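Local coordinates for protein ribulose bisphosphate carboxylase small chain (Galdieria sulphuraria, PDB 4F0H) that forms, as the small subunit, part of the RuBisCO assembly, the enzyme that fixes carbon dioxide onto ribulose 1,5-bisphosphate, at residues I23-Y37 and W48-P61. Numbering follows the deposited sequence.
Sequences IDYMISKKLAIGIEY and WEMWGLPLFEVTDP
Tyr37 and Glu49 bond to each other through both backbones, Tyr37 N to Glu49 O at 2.8 Å and Glu49 N back to Tyr37 O, pairing strand 32-38 with the short outermost strand 49-50 of the small subunit's four-stranded antiparallel sheet. Trp51 N also hydrogen-bonds to Ile35 O. Beyond a register shift of two, Ile33 and Leu55 form a single bridge, with Leu55 N 2.7 Å from Ile33 O. Water fills the break: one molecule accepts from Ile35 N and lies within hydrogen-bonding distance of Trp51 O and Leu53 O. Another, at the helix end of the strand, donates to Leu31 O and Leu55 O. The Tyr37 ring, its chi1 of 64° setting CG between backbone N and carbonyl carbon, lies over Glu49 CB, a CH-pi contact 3.6 Å from the centroid. A serine in place of Tyr37 would probably leave Glu49 CB without its aromatic cover and Phe78 without its edge-to-face partner. Glu49 OE2 hydrogen-bonds to an aromatic side chain of a neighbouring subunit. Ile35 CG2 packs on Trp51 CB, while Trp51 NE1 bonds to Glu67 of helix 61-74. Ala32 CB sits 3.4 Å from Phe56 CE2. Where helix 16-28 meets the approach to helix 61-74, Pro61 CB packs on Ile23 CG2, and the side chains of Ile27 and Val58 cross at about a right angle, Ile27 CD1 3.6 Å from Val58 CG1.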
loop_
_atom_site.group_PDB
_atom_site.type_symbol
_atom_site.label_atom_id
_atom_site.label_comp_id
_atom_site.label_asym_id
_atom_site.label_seq_id
_atom_site.Cartn_x
_atom_site.Cartn_y
_atom_site.Cartn_z
ATOM N N ILE B 23 41.714 26.640 29.832
ATOM C CA ILE B 23 40.710 27.361 30.642
ATOM C C ILE B 23 40.702 28.874 30.291
ATOM O O ILE B 23 39.641 29.468 30.080
ATOM C CB ILE B 23 40.968 27.207 32.150
ATOM C CG1 ILE B 23 41.139 25.749 32.578
ATOM C CG2 ILE B 23 39.837 27.749 32.959
ATOM C CD1 ILE B 23 40.341 24.837 31.747
ATOM N N ASP B 24 41.891 29.495 30.225
ATOM C CA ASP B 24 41.991 30.875 29.741
ATOM C C ASP B 24 41.188 31.097 28.428
ATOM O O ASP B 24 40.424 32.045 28.281
ATOM C CB ASP B 24 43.462 31.227 29.538
ATOM C CG ASP B 24 44.190 31.530 30.868
ATOM O OD1 ASP B 24 45.412 31.319 30.958
ATOM O OD2 ASP B 24 43.541 31.986 31.841
ATOM N N TYR B 25 41.340 30.197 27.465
ATOM C CA TYR B 25 40.660 30.395 26.215
ATOM C C TYR B 25 39.123 30.351 26.467
ATOM O O TYR B 25 38.348 31.230 26.034
ATOM C CB TYR B 25 41.140 29.311 25.202
ATOM C CG TYR B 25 40.191 29.122 24.027
ATOM C CD1 TYR B 25 40.240 29.950 22.905
ATOM C CD2 TYR B 25 39.239 28.067 24.056
ATOM C CE1 TYR B 25 39.325 29.771 21.832
ATOM C CE2 TYR B 25 38.327 27.869 23.009
ATOM C CZ TYR B 25 38.368 28.731 21.909
ATOM O OH TYR B 25 37.441 28.489 20.902
ATOM N N MET B 26 38.687 29.305 27.162
ATOM C CA MET B 26 37.268 29.167 27.497
ATOM C C MET B 26 36.698 30.426 28.148
ATOM O O MET B 26 35.583 30.856 27.845
ATOM C CB MET B 26 37.030 27.928 28.381
ATOM C CG MET B 26 37.652 26.701 27.697
ATOM S SD MET B 26 37.430 25.208 28.653
ATOM C CE MET B 26 35.684 25.131 28.691
ATOM N N ILE B 27 37.482 31.004 29.049
ATOM C CA ILE B 27 37.063 32.170 29.798
ATOM C C ILE B 27 36.955 33.340 28.857
ATOM O O ILE B 27 36.016 34.113 28.933
ATOM C CB ILE B 27 38.031 32.481 30.933
ATOM C CG1 ILE B 27 37.994 31.402 32.041
ATOM C CG2 ILE B 27 37.728 33.850 31.594
ATOM C CD1 ILE B 27 38.964 31.744 33.165
ATOM N N SER B 28 37.915 33.466 27.951
ATOM C CA SER B 28 37.913 34.586 27.049
ATOM C C SER B 28 36.715 34.436 26.127
ATOM O O SER B 28 36.208 35.420 25.658
ATOM C CB SER B 28 39.211 34.604 26.268
ATOM O OG SER B 28 39.081 33.625 25.229
ATOM N N LYS B 29 36.215 33.211 25.944
ATOM C CA LYS B 29 35.054 32.940 25.088
ATOM C C LYS B 29 33.752 33.013 25.858
ATOM O O LYS B 29 32.669 32.746 25.335
ATOM C CB LYS B 29 35.150 31.514 24.555
ATOM C CG LYS B 29 35.731 31.402 23.164
ATOM C CD LYS B 29 36.704 32.503 22.932
ATOM C CE LYS B 29 36.890 32.722 21.412
ATOM N NZ LYS B 29 35.725 32.121 20.633
ATOM N N LYS B 30 33.859 33.257 27.137
ATOM C CA LYS B 30 32.703 33.433 27.956
ATOM C C LYS B 30 31.924 32.126 28.121
ATOM O O LYS B 30 30.705 32.172 28.248
ATOM C CB LYS B 30 31.831 34.516 27.311
ATOM C CG LYS B 30 32.611 35.853 27.214
ATOM C CD LYS B 30 32.276 36.702 25.970
ATOM C CE LYS B 30 30.802 37.188 26.031
ATOM N NZ LYS B 30 30.524 38.497 25.355
ATOM N N LEU B 31 32.609 30.982 28.119
ATOM C CA LEU B 31 31.914 29.695 28.246
ATOM C C LEU B 31 31.528 29.303 29.696
ATOM O O LEU B 31 32.247 29.643 30.634
ATOM C CB LEU B 31 32.825 28.612 27.696
ATOM C CG LEU B 31 33.356 28.841 26.301
ATOM C CD1 LEU B 31 34.075 27.532 25.855
ATOM C CD2 LEU B 31 32.213 29.195 25.282
ATOM N N ALA B 32 30.410 28.593 29.914
ATOM C CA ALA B 32 30.226 27.830 31.155
ATOM C C ALA B 32 31.180 26.611 31.121
ATOM O O ALA B 32 31.436 26.029 30.051
ATOM C CB ALA B 32 28.754 27.348 31.246
ATOM N N ILE B 33 31.782 26.228 32.247
ATOM C CA ILE B 33 32.776 25.162 32.209
ATOM C C ILE B 33 32.332 23.991 33.064
ATOM O O ILE B 33 32.065 24.189 34.256
ATOM C CB ILE B 33 34.156 25.711 32.669
ATOM C CG1 ILE B 33 34.614 26.802 31.723
ATOM C CG2 ILE B 33 35.183 24.575 32.929
ATOM C CD1 ILE B 33 35.644 27.675 32.277
ATOM N N GLY B 34 32.225 22.795 32.449
ATOM C CA GLY B 34 31.775 21.606 33.131
ATOM C C GLY B 34 32.856 20.526 33.193
ATOM O O GLY B 34 33.649 20.362 32.244
ATOM N N ILE B 35 32.902 19.803 34.298
ATOM C CA ILE B 35 33.848 18.722 34.465
ATOM C C ILE B 35 32.973 17.446 34.557
ATOM O O ILE B 35 32.048 17.370 35.391
ATOM C CB ILE B 35 34.632 18.885 35.777
ATOM C CG1 ILE B 35 35.654 19.991 35.671
ATOM C CG2 ILE B 35 35.420 17.564 36.136
ATOM C CD1 ILE B 35 36.104 20.490 37.054
ATOM N N GLU B 36 33.237 16.441 33.712
ATOM C CA GLU B 36 32.352 15.259 33.649
ATOM C C GLU B 36 33.239 14.003 33.586
ATOM O O GLU B 36 34.367 14.042 33.025
ATOM C CB GLU B 36 31.497 15.318 32.418
ATOM C CG GLU B 36 30.774 16.681 32.247
ATOM C CD GLU B 36 29.731 16.703 31.074
ATOM O OE1 GLU B 36 28.915 17.635 31.006
ATOM O OE2 GLU B 36 29.686 15.804 30.240
ATOM N N TYR B 37 32.739 12.910 34.115
ATOM C CA TYR B 37 33.563 11.727 34.216
ATOM C C TYR B 37 32.798 10.447 33.877
ATOM O O TYR B 37 31.610 10.375 34.021
ATOM C CB TYR B 37 34.207 11.634 35.609
ATOM C CG TYR B 37 33.228 11.459 36.734
ATOM C CD1 TYR B 37 32.659 12.518 37.340
ATOM C CD2 TYR B 37 32.921 10.182 37.196
ATOM C CE1 TYR B 37 31.710 12.354 38.313
ATOM C CE2 TYR B 37 32.050 9.983 38.204
ATOM C CZ TYR B 37 31.471 11.097 38.787
ATOM O OH TYR B 37 30.608 10.927 39.809
ATOM N N TRP B 48 27.909 11.507 30.329
ATOM C CA TRP B 48 28.828 11.200 31.415
ATOM C C TRP B 48 28.343 11.766 32.727
ATOM O O TRP B 48 27.499 12.606 32.760
ATOM C CB TRP B 48 30.186 11.815 31.147
ATOM C CG TRP B 48 30.867 11.271 29.931
ATOM C CD1 TRP B 48 30.298 10.649 28.866
ATOM C CD2 TRP B 48 32.278 11.342 29.657
ATOM N NE1 TRP B 48 31.291 10.264 27.964
ATOM C CE2 TRP B 48 32.500 10.706 28.430
ATOM C CE3 TRP B 48 33.379 11.794 30.388
ATOM C CZ2 TRP B 48 33.794 10.545 27.884
ATOM C CZ3 TRP B 48 34.641 11.651 29.848
ATOM C CH2 TRP B 48 34.841 11.052 28.596
ATOM N N GLU B 49 28.941 11.332 33.826
ATOM C CA GLU B 49 28.533 11.829 35.137
ATOM C C GLU B 49 29.079 13.242 35.355
ATOM O O GLU B 49 30.174 13.577 34.895
ATOM C CB GLU B 49 29.063 10.914 36.247
ATOM C CG GLU B 49 28.536 9.483 36.163
ATOM C CD GLU B 49 26.992 9.407 36.026
ATOM O OE1 GLU B 49 26.244 9.975 36.840
ATOM O OE2 GLU B 49 26.528 8.718 35.121
ATOM N N MET B 50 28.332 14.053 36.073
ATOM C CA MET B 50 28.690 15.452 36.321
ATOM C C MET B 50 29.500 15.537 37.607
ATOM O O MET B 50 29.088 14.965 38.612
ATOM C CB MET B 50 27.411 16.228 36.571
ATOM C CG MET B 50 26.581 16.503 35.364
ATOM S SD MET B 50 25.293 17.782 35.640
ATOM C CE MET B 50 26.167 19.264 35.190
ATOM N N TRP B 51 30.640 16.230 37.604
ATOM C CA TRP B 51 31.368 16.500 38.846
ATOM C C TRP B 51 30.905 17.874 39.342
ATOM O O TRP B 51 31.358 18.916 38.862
ATOM C CB TRP B 51 32.863 16.435 38.652
ATOM C CG TRP B 51 33.682 16.795 39.843
ATOM C CD1 TRP B 51 34.244 18.026 40.128
ATOM C CD2 TRP B 51 34.007 15.938 40.946
ATOM N NE1 TRP B 51 34.909 17.967 41.350
ATOM C CE2 TRP B 51 34.773 16.695 41.862
ATOM C CE3 TRP B 51 33.738 14.601 41.239
ATOM C CZ2 TRP B 51 35.262 16.144 43.069
ATOM C CZ3 TRP B 51 34.204 14.063 42.430
ATOM C CH2 TRP B 51 34.990 14.821 43.311
ATOM N N GLY B 52 29.946 17.887 40.275
ATOM C CA GLY B 52 29.282 19.186 40.603
ATOM C C GLY B 52 28.626 19.893 39.403
ATOM O O GLY B 52 28.358 19.269 38.361
ATOM N N LEU B 53 28.349 21.185 39.539
ATOM C CA LEU B 53 27.595 21.945 38.538
ATOM C C LEU B 53 28.601 22.658 37.633
ATOM O O LEU B 53 29.726 22.891 38.052
ATOM C CB LEU B 53 26.681 22.962 39.270
ATOM C CG LEU B 53 25.531 22.302 40.070
ATOM C CD1 LEU B 53 24.924 23.168 41.130
ATOM C CD2 LEU B 53 24.425 21.888 39.075
ATOM N N PRO B 54 28.221 23.002 36.377
ATOM C CA PRO B 54 29.179 23.809 35.588
ATOM C C PRO B 54 29.576 25.129 36.328
ATOM O O PRO B 54 28.873 25.546 37.211
ATOM C CB PRO B 54 28.384 24.107 34.301
ATOM C CG PRO B 54 27.290 23.059 34.303
ATOM C CD PRO B 54 26.909 22.920 35.709
ATOM N N LEU B 55 30.706 25.747 36.001
ATOM C CA LEU B 55 31.106 26.929 36.737
ATOM C C LEU B 55 30.792 28.033 35.785
ATOM O O LEU B 55 31.191 27.907 34.632
ATOM C CB LEU B 55 32.606 26.865 36.967
ATOM C CG LEU B 55 33.021 25.571 37.689
ATOM C CD1 LEU B 55 34.535 25.448 37.829
ATOM C CD2 LEU B 55 32.376 25.581 39.012
ATOM N N PHE B 56 30.018 29.059 36.184
ATOM C CA PHE B 56 29.729 30.179 35.276
ATOM C C PHE B 56 30.493 31.459 35.637
ATOM O O PHE B 56 30.938 31.623 36.755
ATOM C CB PHE B 56 28.210 30.468 35.202
ATOM C CG PHE B 56 27.371 29.252 34.913
ATOM C CD1 PHE B 56 27.012 28.389 35.936
ATOM C CD2 PHE B 56 26.934 28.980 33.613
ATOM C CE1 PHE B 56 26.254 27.257 35.692
ATOM C CE2 PHE B 56 26.158 27.842 33.350
ATOM C CZ PHE B 56 25.812 26.967 34.391
ATOM N N GLU B 57 30.671 32.374 34.698
ATOM C CA GLU B 57 31.306 33.655 35.064
ATOM C C GLU B 57 32.668 33.497 35.731
ATOM O O GLU B 57 33.042 34.346 36.550
ATOM C CB GLU B 57 30.444 34.441 36.066
ATOM C CG GLU B 57 28.997 34.657 35.667
ATOM C CD GLU B 57 28.850 35.630 34.504
ATOM O OE1 GLU B 57 27.989 36.537 34.629
ATOM O OE2 GLU B 57 29.583 35.497 33.479
ATOM N N VAL B 58 33.395 32.420 35.416
ATOM C CA VAL B 58 34.732 32.187 35.987
ATOM C C VAL B 58 35.673 33.281 35.486
ATOM O O VAL B 58 35.527 33.723 34.363
ATOM C CB VAL B 58 35.240 30.796 35.526
ATOM C CG1 VAL B 58 36.733 30.653 35.710
ATOM C CG2 VAL B 58 34.466 29.693 36.275
ATOM N N THR B 59 36.614 33.753 36.296
ATOM C CA THR B 59 37.458 34.860 35.831
ATOM C C THR B 59 38.914 34.526 36.039
ATOM O O THR B 59 39.756 35.269 35.682
ATOM C CB THR B 59 37.154 36.191 36.588
ATOM O OG1 THR B 59 37.316 35.977 37.991
ATOM C CG2 THR B 59 35.759 36.628 36.378
ATOM N N ASP B 60 39.184 33.373 36.627
ATOM C CA ASP B 60 40.527 32.947 36.933
ATOM C C ASP B 60 40.576 31.416 36.785
ATOM O O ASP B 60 39.722 30.706 37.317
ATOM C CB ASP B 60 40.800 33.378 38.371
ATOM C CG ASP B 60 41.996 32.681 38.995
ATOM O OD1 ASP B 60 42.988 32.373 38.312
ATOM O OD2 ASP B 60 41.941 32.475 40.218
ATOM N N PRO B 61 41.597 30.884 36.115
ATOM C CA PRO B 61 41.581 29.437 35.941
ATOM C C PRO B 61 41.674 28.591 37.228
ATOM O O PRO B 61 41.380 27.398 37.170
ATOM C CB PRO B 61 42.799 29.172 35.020
ATOM C CG PRO B 61 43.217 30.500 34.500
ATOM C CD PRO B 61 42.815 31.490 35.566
HETATM O O HOH W 1 32.738 29.850 33.531
HETATM O O HOH W 2 29.563 19.183 35.562
HETATM O O HOH W 3 31.634 20.846 36.670
HETATM O O HOH W 4 28.743 13.965 28.738
#